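Local coordinates for protein cytochrome P450 reductase (PDB 5OGX) that passes electrons from NADH, through FAD and a [2Fe-2S] cluster, to the cytochrome P450 partner that O-demethylates guaiacol and other lignin-derived aromatics, at residues A[118-124]-A[159-165]; A[106-110]-A[182-186]; A[286-290]-A[316-322]. One frame throughout, in Å; residues are numbered along the deposited sequence.

Interaction 1 of 3, residues A[118-124]-A[159-165]; sequences RRVLLGL and KVLELHV. With FAD (flavin-adenine dinucleotide), chain B.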
loop_
_atom_site.group_PDB
_atom_site.type_symbol
_atom_site.label_atom_id
_atom_site.label_comp_id
_atom_site.label_asym_id
_atom_site.label_seq_id
_atom_site.Cartn_x
_atom_site.Cartn_y
_atom_site.Cartn_z
ATOM N N ARG A 118 6.702 14.563 -6.264
ATOM C CA ARG A 118 8.107 14.438 -5.912
ATOM C C ARG A 118 8.505 12.979 -5.748
ATOM O O ARG A 118 7.735 12.166 -5.225
ATOM C CB ARG A 118 8.419 15.184 -4.627
ATOM C CG ARG A 118 8.671 16.650 -4.877
ATOM C CD ARG A 118 8.972 17.431 -3.617
ATOM N NE ARG A 118 9.608 18.685 -4.010
ATOM C CZ ARG A 118 10.322 19.473 -3.214
ATOM N NH1 ARG A 118 10.512 19.163 -1.935
ATOM N NH2 ARG A 118 10.849 20.586 -3.715
ATOM N N ARG A 119 9.725 12.667 -6.169
ATOM C CA ARG A 119 10.369 11.409 -5.829
ATOM C C ARG A 119 11.238 11.641 -4.604
ATOM O O ARG A 119 11.963 12.635 -4.527
ATOM C CB ARG A 119 11.223 10.880 -6.987
ATOM C CG ARG A 119 11.515 9.374 -6.886
ATOM C CD ARG A 119 12.646 8.924 -7.810
ATOM N NE ARG A 119 12.552 9.506 -9.151
ATOM C CZ ARG A 119 11.779 9.033 -10.127
ATOM N NH1 ARG A 119 11.011 7.956 -9.930
ATOM N NH2 ARG A 119 11.773 9.641 -11.306
ATOM N N VAL A 120 11.157 10.736 -3.641
ATOM C CA VAL A 120 12.004 10.797 -2.461
ATOM C C VAL A 120 12.769 9.487 -2.366
ATOM O O VAL A 120 12.165 8.410 -2.371
ATOM C CB VAL A 120 11.184 11.053 -1.186
ATOM C CG1 VAL A 120 12.081 10.987 0.025
ATOM C CG2 VAL A 120 10.450 12.397 -1.279
ATOM N N LEU A 121 14.091 9.576 -2.290
ATOM C CA LEU A 121 14.940 8.406 -2.119
ATOM C C LEU A 121 15.482 8.428 -0.698
ATOM O O LEU A 121 16.129 9.399 -0.299
ATOM C CB LEU A 121 16.086 8.393 -3.132
ATOM C CG LEU A 121 15.684 8.343 -4.599
ATOM C CD1 LEU A 121 16.930 8.227 -5.473
ATOM C CD2 LEU A 121 14.714 7.188 -4.871
ATOM N N LEU A 122 15.208 7.371 0.062
ATOM C CA LEU A 122 15.636 7.262 1.452
ATOM C C LEU A 122 16.669 6.152 1.569
ATOM O O LEU A 122 16.356 4.983 1.316
ATOM C CB LEU A 122 14.451 6.962 2.375
ATOM C CG LEU A 122 13.293 7.952 2.465
ATOM C CD1 LEU A 122 12.298 7.439 3.504
ATOM C CD2 LEU A 122 13.824 9.340 2.831
ATOM N N GLY A 123 17.891 6.516 1.945
ATOM C CA GLY A 123 18.928 5.522 2.143
ATOM C C GLY A 123 18.845 4.922 3.536
ATOM O O GLY A 123 18.601 5.615 4.520
ATOM N N LEU A 124 19.048 3.609 3.604
ATOM C CA LEU A 124 18.940 2.863 4.847
ATOM C C LEU A 124 20.310 2.408 5.325
ATOM O O LEU A 124 21.190 2.081 4.523
ATOM C CB LEU A 124 18.043 1.636 4.676
ATOM C CG LEU A 124 16.606 1.949 4.289
ATOM C CD1 LEU A 124 15.808 0.646 4.241
ATOM C CD2 LEU A 124 15.981 2.931 5.270
ATOM N N LYS A 159 18.185 -1.136 -0.112
ATOM C CA LYS A 159 18.925 -0.149 0.658
ATOM C C LYS A 159 18.525 1.288 0.375
ATOM O O LYS A 159 18.920 2.181 1.133
ATOM C CB LYS A 159 20.435 -0.298 0.403
ATOM C CG LYS A 159 21.050 -1.505 1.080
ATOM C CD LYS A 159 21.467 -1.174 2.499
ATOM C CE LYS A 159 22.873 -0.600 2.530
ATOM N NZ LYS A 159 23.145 0.118 3.798
ATOM N N VAL A 160 17.768 1.547 -0.684
ATOM C CA VAL A 160 17.330 2.897 -1.014
ATOM C C VAL A 160 15.845 2.810 -1.315
ATOM O O VAL A 160 15.450 2.241 -2.344
ATOM C CB VAL A 160 18.096 3.484 -2.205
ATOM C CG1 VAL A 160 17.544 4.861 -2.550
ATOM C CG2 VAL A 160 19.605 3.561 -1.905
ATOM N N LEU A 161 15.020 3.351 -0.423
ATOM C CA LEU A 161 13.576 3.293 -0.612
ATOM C C LEU A 161 13.130 4.408 -1.549
ATOM O O LEU A 161 13.602 5.542 -1.452
ATOM C CB LEU A 161 12.859 3.407 0.737
ATOM C CG LEU A 161 13.313 2.429 1.828
ATOM C CD1 LEU A 161 12.508 2.670 3.114
ATOM C CD2 LEU A 161 13.194 0.957 1.394
ATOM N N GLU A 162 12.228 4.080 -2.472
ATOM C CA GLU A 162 11.740 5.035 -3.466
ATOM C C GLU A 162 10.272 5.331 -3.198
ATOM O O GLU A 162 9.434 4.427 -3.285
ATOM C CB GLU A 162 11.916 4.502 -4.891
ATOM C CG GLU A 162 11.371 5.452 -5.950
ATOM C CD GLU A 162 11.456 4.876 -7.355
ATOM O OE1 GLU A 162 11.989 3.766 -7.492
ATOM O OE2 GLU A 162 10.985 5.536 -8.303
ATOM N N LEU A 163 9.961 6.601 -2.919
ATOM C CA LEU A 163 8.593 7.053 -2.681
ATOM C C LEU A 163 8.183 8.033 -3.773
ATOM O O LEU A 163 9.008 8.815 -4.264
ATOM C CB LEU A 163 8.463 7.747 -1.303
ATOM C CG LEU A 163 9.161 7.058 -0.134
ATOM C CD1 LEU A 163 9.028 7.899 1.145
ATOM C CD2 LEU A 163 8.569 5.683 0.078
ATOM N N HIS A 164 6.899 7.999 -4.140
ATOM C CA HIS A 164 6.299 8.986 -5.042
ATOM C C HIS A 164 5.239 9.737 -4.258
ATOM O O HIS A 164 4.237 9.144 -3.854
ATOM C CB HIS A 164 5.654 8.328 -6.270
ATOM C CG HIS A 164 6.582 7.458 -7.056
ATOM N ND1 HIS A 164 6.144 6.664 -8.093
ATOM C CD2 HIS A 164 7.920 7.255 -6.961
ATOM C CE1 HIS A 164 7.172 6.009 -8.606
ATOM N NE2 HIS A 164 8.262 6.351 -7.941
ATOM N N VAL A 165 5.445 11.035 -4.056
ATOM C CA VAL A 165 4.628 11.826 -3.144
ATOM C C VAL A 165 3.844 12.865 -3.931
ATOM O O VAL A 165 4.431 13.672 -4.657
ATOM C CB VAL A 165 5.503 12.509 -2.082
ATOM C CG1 VAL A 165 4.623 13.220 -1.054
ATOM C CG2 VAL A 165 6.405 11.479 -1.412
HETATM P PA FAD B . -3.296 16.037 5.567
HETATM O O1A FAD B . -2.774 17.131 6.467
HETATM O O2A FAD B . -3.573 14.735 6.278
HETATM O O5B FAD B . -4.685 16.511 4.815
HETATM C C5B FAD B . -4.905 17.883 4.574
HETATM C C4B FAD B . -6.391 18.047 4.142
HETATM O O4B FAD B . -6.551 17.572 2.937
HETATM C C3B FAD B . -7.303 17.202 5.047
HETATM O O3B FAD B . -8.473 17.863 5.235
HETATM C C2B FAD B . -7.501 15.887 4.256
HETATM O O2B FAD B . -8.756 15.184 4.659
HETATM C C1B FAD B . -7.504 16.269 3.006
HETATM N N9A FAD B . -6.861 15.313 2.143
HETATM C C8A FAD B . -6.012 14.346 2.515
HETATM N N7A FAD B . -5.618 13.699 1.410
HETATM C C5A FAD B . -6.220 14.282 0.357
HETATM C C6A FAD B . -6.160 14.012 -0.989
HETATM N N6A FAD B . -5.500 13.072 -1.877
HETATM N N1A FAD B . -6.856 14.747 -1.846
HETATM C C2A FAD B . -7.632 15.764 -1.394
HETATM N N3A FAD B . -7.696 16.039 -0.066
HETATM C C4A FAD B . -6.981 15.286 0.804
HETATM N N1 FAD B . 0.308 9.393 -0.737
HETATM C C2 FAD B . 1.300 9.610 -1.783
HETATM O O2 FAD B . 1.450 10.690 -2.248
HETATM N N3 FAD B . 2.128 8.483 -2.236
HETATM C C4 FAD B . 1.992 7.158 -1.715
HETATM O O4 FAD B . 2.667 6.270 -2.117
HETATM C C4X FAD B . 0.949 6.958 -0.663
HETATM N N5 FAD B . 0.803 5.652 -0.096
HETATM C C5X FAD B . -0.230 5.471 0.921
HETATM C C6 FAD B . -0.418 4.182 1.429
HETATM C C7 FAD B . -1.407 4.026 2.403
HETATM C C7M FAD B . -1.460 2.569 2.859
HETATM C C8 FAD B . -2.169 5.104 2.847
HETATM C C8M FAD B . -3.216 4.838 3.922
HETATM C C9 FAD B . -1.986 6.382 2.329
HETATM C C9A FAD B . -1.017 6.548 1.359
HETATM N N10 FAD B . -0.830 7.906 0.820
HETATM C C10 FAD B . 0.148 8.071 -0.202
HETATM C "C1'" FAD B . -1.598 9.053 1.336
HETATM C "C2'" FAD B . -0.563 9.712 2.344
HETATM O "O2'" FAD B . -0.215 8.878 3.442
HETATM C "C3'" FAD B . -1.035 11.050 2.955
HETATM O "O3'" FAD B . -2.344 10.876 3.417
HETATM C "C4'" FAD B . -1.006 12.186 1.916
HETATM O "O4'" FAD B . 0.312 12.415 1.495
HETATM C "C5'" FAD B . -1.573 13.495 2.506
HETATM O "O5'" FAD B . -0.998 13.718 3.779
HETATM P P FAD B . -0.811 15.258 4.313
HETATM O O1P FAD B . -0.307 15.188 5.729
HETATM O O2P FAD B . 0.017 16.073 3.347
HETATM O O3P FAD B . -2.324 15.884 4.268
#
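Arg118 to Leu124 and Lys159 to Val165 pair as antiparallel neighbours in the FAD-binding domain, whose antiparallel strands probably form a beta barrel, as in related reductases. The backbone ladder runs through the hydrogen-bonded pairs Arg118-Val165, Val120-Leu163 and Leu122-Leu161; in the last, Leu161 N reaches Leu122 O at 2.7 Å. Beyond it Leu124 N bonds to Lys159 O, and the lysine chain, bent at chi2 and chi3, curls back to place NZ 2.9 Å from Leu124 O.

Apolar packing occupies the face that carries Val120, Leu122, Leu161, Leu163 and Val165. Leu124 CD1 lies 3.9 Å from Leu161 CD2, the two side chains crossing at about a right angle, while strand 135-139 adds Val136 and Leu138 against the Leu161 and Leu163 side.

The other face is mixed: Leu121 packs on Val160 and on the CB of Glu162, and a polar cluster stands beside them. With CG anti to the backbone N (chi1 178°), the extended Glu162 brings OE2 between two donors on opposite faces of its carboxylate: Arg119 NH1 at 2.9 Å in a salt bridge bent to 138°, and His164 NE2, also at 2.9 Å, in a nearly straight bond lying in the imidazole plane. Arg255 adds a further salt bridge to OE2, and Asp252 takes Arg119 NH2. A glutamine here would probably leave Arg119 and Arg255 close together without the carboxylate between them, and weaken the hold on the imidazole.

Tyr251 bonds to ND1 of that ring, whereas the His164 backbone serves the flavin: its O accepts FAD N3 at 2.7 Å.

Interaction 2 of 3, residues A[106-110]-A[182-186]; sequences TVLEV and LAAGD. Unlike the reference sequence in segment 182-186: Ala183 (reference Thr).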
loop_
_atom_site.group_PDB
_atom_site.type_symbol
_atom_site.label_atom_id
_atom_site.label_comp_id
_atom_site.label_asym_id
_atom_site.label_seq_id
_atom_site.Cartn_x
_atom_site.Cartn_y
_atom_site.Cartn_z
ATOM N N THR A 106 17.940 8.108 5.683
ATOM C CA THR A 106 18.521 9.405 5.348
ATOM C C THR A 106 18.108 9.795 3.938
ATOM O O THR A 106 18.186 8.975 3.016
ATOM C CB THR A 106 20.060 9.377 5.457
ATOM O OG1 THR A 106 20.441 8.928 6.764
ATOM C CG2 THR A 106 20.638 10.764 5.217
ATOM N N VAL A 107 17.660 11.037 3.764
ATOM C CA VAL A 107 17.254 11.484 2.436
ATOM C C VAL A 107 18.484 11.524 1.540
ATOM O O VAL A 107 19.452 12.244 1.816
ATOM C CB VAL A 107 16.565 12.854 2.491
ATOM C CG1 VAL A 107 16.193 13.301 1.083
ATOM C CG2 VAL A 107 15.324 12.803 3.382
ATOM N N LEU A 108 18.457 10.734 0.469
ATOM C CA LEU A 108 19.503 10.786 -0.543
ATOM C C LEU A 108 19.162 11.740 -1.673
ATOM O O LEU A 108 20.061 12.404 -2.206
ATOM C CB LEU A 108 19.758 9.389 -1.110
ATOM C CG LEU A 108 20.250 8.358 -0.098
ATOM C CD1 LEU A 108 20.589 7.052 -0.799
ATOM C CD2 LEU A 108 21.441 8.883 0.702
ATOM N N GLU A 109 17.890 11.849 -2.035
ATOM C CA GLU A 109 17.474 12.759 -3.092
ATOM C C GLU A 109 16.005 13.095 -2.909
ATOM O O GLU A 109 15.217 12.247 -2.474
ATOM C CB GLU A 109 17.694 12.149 -4.481
ATOM C CG GLU A 109 17.186 13.028 -5.621
ATOM C CD GLU A 109 17.651 12.557 -6.984
ATOM O OE1 GLU A 109 17.571 11.343 -7.252
ATOM O OE2 GLU A 109 18.108 13.404 -7.783
ATOM N N VAL A 110 15.649 14.335 -3.226
ATOM C CA VAL A 110 14.259 14.745 -3.375
ATOM C C VAL A 110 14.171 15.527 -4.676
ATOM O O VAL A 110 14.921 16.492 -4.882
ATOM C CB VAL A 110 13.749 15.563 -2.174
ATOM C CG1 VAL A 110 14.728 16.647 -1.789
ATOM C CG2 VAL A 110 12.380 16.153 -2.476
ATOM N N LEU A 182 12.086 19.397 3.352
ATOM C CA LEU A 182 12.868 18.177 3.186
ATOM C C LEU A 182 14.069 18.435 2.290
ATOM O O LEU A 182 13.953 19.076 1.241
ATOM C CB LEU A 182 12.000 17.065 2.587
ATOM C CG LEU A 182 12.606 15.662 2.615
ATOM C CD1 LEU A 182 12.451 15.053 4.001
ATOM C CD2 LEU A 182 11.959 14.756 1.562
ATOM N N ALA A 183 15.228 17.933 2.711
ATOM C CA ALA A 183 16.453 18.135 1.952
ATOM C C ALA A 183 17.346 16.914 2.104
ATOM O O ALA A 183 17.290 16.209 3.117
ATOM C CB ALA A 183 17.200 19.393 2.412
ATOM N N ALA A 184 18.180 16.681 1.089
ATOM C CA ALA A 184 19.184 15.626 1.160
ATOM C C ALA A 184 20.000 15.743 2.440
ATOM O O ALA A 184 20.419 16.835 2.836
ATOM C CB ALA A 184 20.108 15.690 -0.059
ATOM N N GLY A 185 20.212 14.602 3.097
ATOM C CA GLY A 185 20.930 14.542 4.348
ATOM C C GLY A 185 20.051 14.544 5.582
ATOM O O GLY A 185 20.535 14.195 6.668
ATOM N N ASP A 186 18.779 14.926 5.452
ATOM C CA ASP A 186 17.865 14.838 6.585
ATOM C C ASP A 186 17.686 13.393 7.029
ATOM O O ASP A 186 17.511 12.492 6.203
ATOM C CB ASP A 186 16.489 15.406 6.233
ATOM C CG ASP A 186 16.497 16.891 5.990
ATOM O OD1 ASP A 186 17.462 17.571 6.407
ATOM O OD2 ASP A 186 15.496 17.381 5.417
#
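Val107, with CG1 anti to its own N (chi1 178°), turns CG2 back beside that N, where it lies 3.7 Å from Leu182 CD1. Leu182 answers with CG anti to its N (chi1 -168°) and a turn of 79° at chi2, which sets CD1 against the valine and CD2 4.2 Å from Val110 CB. The two prongs of one leucine thus serve two valines of the same strand. Val110 CG1 rests near Leu182 O.

Two backbone hydrogen bonds grip Val107 on both sides of its CA. Its N donates to Asp186 O at 2.8 Å, and its O accepts Gly185 N at the same length. Thr106 flanks this pair, its CG2 methyl 3.7 Å from Gly185 O.

The loop keeps its shape through bonds of its own. Ala183 to Asp186 form a type II beta turn, in which Gly185 adopts the positive phi that favours glycine, and Asp186 N returns to Ala183 O. Asp186 OD2 also accepts Ala183 N at 2.8 Å, the donor standing well above the carboxylate plane.

Leu122 and Val120 of the adjoining strand cover Val107 and Leu182. Opposite Leu121, Leu108 and Glu109 form a classic beta bulge. The two bonds to Val107 join a tight turn leading into strand 187-194 to strand 101-114, beginning the antiparallel pairing of these neighbours in the FAD-binding domain sheet.

Interaction 3 of 3, residues A[286-290]-A[316-322]; sequences TDAFV and AFKRRRM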
loop_
_atom_site.group_PDB
_atom_site.type_symbol
_atom_site.label_atom_id
_atom_site.label_comp_id
_atom_site.label_asym_id
_atom_site.label_seq_id
_atom_site.Cartn_x
_atom_site.Cartn_y
_atom_site.Cartn_z
ATOM N N THR A 286 -10.022 3.203 -14.964
ATOM C CA THR A 286 -10.771 1.957 -15.021
ATOM C C THR A 286 -11.592 1.861 -16.301
ATOM O O THR A 286 -11.704 0.782 -16.893
ATOM C CB THR A 286 -11.638 1.839 -13.773
ATOM O OG1 THR A 286 -10.750 1.813 -12.646
ATOM C CG2 THR A 286 -12.442 0.565 -13.803
ATOM N N ASP A 287 -12.138 2.986 -16.769
ATOM C CA ASP A 287 -12.886 2.985 -18.026
ATOM C C ASP A 287 -12.020 2.542 -19.202
ATOM O O ASP A 287 -12.500 1.851 -20.107
ATOM C CB ASP A 287 -13.453 4.379 -18.305
ATOM C CG ASP A 287 -14.397 4.862 -17.220
ATOM O OD1 ASP A 287 -14.823 4.044 -16.377
ATOM O OD2 ASP A 287 -14.729 6.067 -17.224
ATOM N N ALA A 288 -10.752 2.949 -19.224
ATOM C CA ALA A 288 -9.888 2.596 -20.346
ATOM C C ALA A 288 -9.590 1.101 -20.375
ATOM O O ALA A 288 -9.519 0.498 -21.451
ATOM C CB ALA A 288 -8.587 3.397 -20.292
ATOM N N PHE A 289 -9.396 0.484 -19.206
ATOM C CA PHE A 289 -9.180 -0.957 -19.192
ATOM C C PHE A 289 -10.407 -1.694 -19.703
ATOM O O PHE A 289 -10.295 -2.609 -20.525
ATOM C CB PHE A 289 -8.831 -1.442 -17.784
ATOM C CG PHE A 289 -8.933 -2.935 -17.622
ATOM C CD1 PHE A 289 -7.990 -3.771 -18.198
ATOM C CD2 PHE A 289 -9.949 -3.499 -16.850
ATOM C CE1 PHE A 289 -8.053 -5.130 -18.044
ATOM C CE2 PHE A 289 -10.030 -4.878 -16.690
ATOM C CZ PHE A 289 -9.080 -5.695 -17.284
ATOM N N VAL A 290 -11.588 -1.313 -19.206
ATOM C CA VAL A 290 -12.832 -1.940 -19.642
ATOM C C VAL A 290 -12.979 -1.834 -21.154
ATOM O O VAL A 290 -13.441 -2.770 -21.818
ATOM C CB VAL A 290 -14.027 -1.312 -18.903
ATOM C CG1 VAL A 290 -15.334 -1.825 -19.476
ATOM C CG2 VAL A 290 -13.937 -1.603 -17.406
ATOM N N ALA A 316 -16.373 -1.952 -10.877
ATOM C CA ALA A 316 -16.334 -2.040 -12.333
ATOM C C ALA A 316 -15.668 -3.331 -12.790
ATOM O O ALA A 316 -16.160 -3.988 -13.719
ATOM C CB ALA A 316 -15.609 -0.832 -12.920
ATOM N N PHE A 317 -14.539 -3.694 -12.173
ATOM C CA PHE A 317 -13.919 -4.988 -12.461
ATOM C C PHE A 317 -14.925 -6.124 -12.288
ATOM O O PHE A 317 -15.032 -7.022 -13.131
ATOM C CB PHE A 317 -12.726 -5.224 -11.535
ATOM C CG PHE A 317 -11.477 -4.446 -11.872
ATOM C CD1 PHE A 317 -11.386 -3.663 -13.006
ATOM C CD2 PHE A 317 -10.379 -4.532 -11.024
ATOM C CE1 PHE A 317 -10.211 -2.971 -13.294
ATOM C CE2 PHE A 317 -9.207 -3.861 -11.312
ATOM C CZ PHE A 317 -9.132 -3.078 -12.439
ATOM N N LYS A 318 -15.674 -6.106 -11.182
ATOM C CA LYS A 318 -16.569 -7.228 -10.903
ATOM C C LYS A 318 -17.714 -7.287 -11.903
ATOM O O LYS A 318 -18.153 -8.375 -12.289
ATOM C CB LYS A 318 -17.110 -7.135 -9.475
ATOM C CG LYS A 318 -16.110 -7.521 -8.409
ATOM C CD LYS A 318 -16.675 -7.239 -7.007
ATOM C CE LYS A 318 -15.669 -7.598 -5.917
ATOM N NZ LYS A 318 -16.300 -7.612 -4.555
ATOM N N ARG A 319 -18.202 -6.129 -12.350
ATOM C CA ARG A 319 -19.295 -6.119 -13.317
ATOM C C ARG A 319 -18.867 -6.712 -14.652
ATOM O O ARG A 319 -19.710 -7.219 -15.403
ATOM C CB ARG A 319 -19.815 -4.698 -13.511
ATOM C CG ARG A 319 -20.481 -4.129 -12.270
ATOM C CD ARG A 319 -21.157 -2.798 -12.560
ATOM N NE ARG A 319 -20.502 -2.065 -13.639
ATOM C CZ ARG A 319 -19.712 -1.014 -13.456
ATOM N NH1 ARG A 319 -19.161 -0.421 -14.500
ATOM N NH2 ARG A 319 -19.473 -0.561 -12.228
ATOM N N ARG A 320 -17.574 -6.654 -14.967
ATOM C CA ARG A 320 -17.029 -7.288 -16.157
ATOM C C ARG A 320 -16.497 -8.685 -15.862
ATOM O O ARG A 320 -15.710 -9.223 -16.652
ATOM C CB ARG A 320 -15.944 -6.403 -16.773
ATOM C CG ARG A 320 -16.478 -5.081 -17.341
ATOM C CD ARG A 320 -17.826 -5.295 -18.019
ATOM N NE ARG A 320 -18.291 -4.133 -18.774
ATOM C CZ ARG A 320 -18.042 -3.930 -20.063
ATOM N NH1 ARG A 320 -17.321 -4.805 -20.748
ATOM N NH2 ARG A 320 -18.516 -2.848 -20.670
ATOM N N ARG A 321 -16.907 -9.261 -14.731
ATOM C CA ARG A 321 -16.784 -10.670 -14.392
ATOM C C ARG A 321 -15.366 -11.055 -14.000
ATOM O O ARG A 321 -15.014 -12.239 -14.029
ATOM C CB ARG A 321 -17.318 -11.557 -15.524
ATOM C CG ARG A 321 -18.844 -11.401 -15.670
ATOM C CD ARG A 321 -19.380 -11.972 -16.978
ATOM N NE ARG A 321 -19.459 -13.427 -16.922
ATOM C CZ ARG A 321 -18.703 -14.230 -17.660
ATOM N NH1 ARG A 321 -17.824 -13.707 -18.503
ATOM N NH2 ARG A 321 -18.826 -15.548 -17.557
ATOM N N MET A 322 -14.560 -10.089 -13.560
ATOM C CA MET A 322 -13.301 -10.432 -12.908
ATOM C C MET A 322 -13.609 -11.032 -11.536
ATOM O O MET A 322 -14.519 -10.574 -10.837
ATOM C CB MET A 322 -12.413 -9.184 -12.795
ATOM C CG MET A 322 -10.999 -9.461 -12.351
ATOM S SD MET A 322 -9.988 -8.021 -12.065
ATOM C CE MET A 322 -10.018 -7.272 -13.714
#
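Thr286 opens the contact by laying its CG2 methyl 3.6 Å from Ala316 CB. This methyl also approaches Phe317 CE1 at 4.2 Å. Consistent with the small alanine, the nearest CA atoms at this point, those of Thr286 and Ala316, are 7.4 Å apart.

One turn further on, Phe289 swings its ring across to the second segment, CG anti to the backbone N (chi1 166°). Its CD2 meets Phe317 CE1 at 3.6 Å. The ring planes are inclined at 73° with centroids 5.5 Å apart. Farther out along the same ring, CE2 touches Met322 CE at 3.8 Å. That methyl, turned by the bend at chi3, also sits over the rim of one face of Phe317, so it packs against both aromatics.

Val290, which has two conformers, finishes the segment; in one of them its CG1 lies over the centre of one face of the Arg320 guanidinium, 3.5 Å from Arg320 CZ. The arginine presents its flat group to the methyl and directs NH1 to Pro294 O. A Schellman motif ends the helix here, with Arg321 at positive phi as C-prime, and Met322 N bonds to Phe317 O.

Helices 285-292 and 307-319 thus pack together over the parallel sheet of the NAD-binding domain: Phe289 and Phe317 both rest on Val211 of strand 210-215, Trp299 meets Phe289 edge-to-face, and Ile327 of strand 327-331 touches Phe317 and Met322.

How the interactions relate
Of the segments involved, counted from the N terminus, that on strand 101-114 comes first; this strand turns directly into strand 117-124, which pairs with 159-165 to close the loop of interaction 1. That loop is nested inside the longer one closed when 182-186 returns to 106-110 in interaction 2. The two touch, their centres 9 Å apart: Gly123 N lies 2.7 Å from Thr106 O, so strands 101-114, 117-124 and 160-166 and the turn form one continuous part of the flavin domain. Interaction 3 follows in series, joining two helices of the nicotinamide-nucleotide domain on the opposite side of the chain's centre, its centre about 32 Å from that of interaction 1.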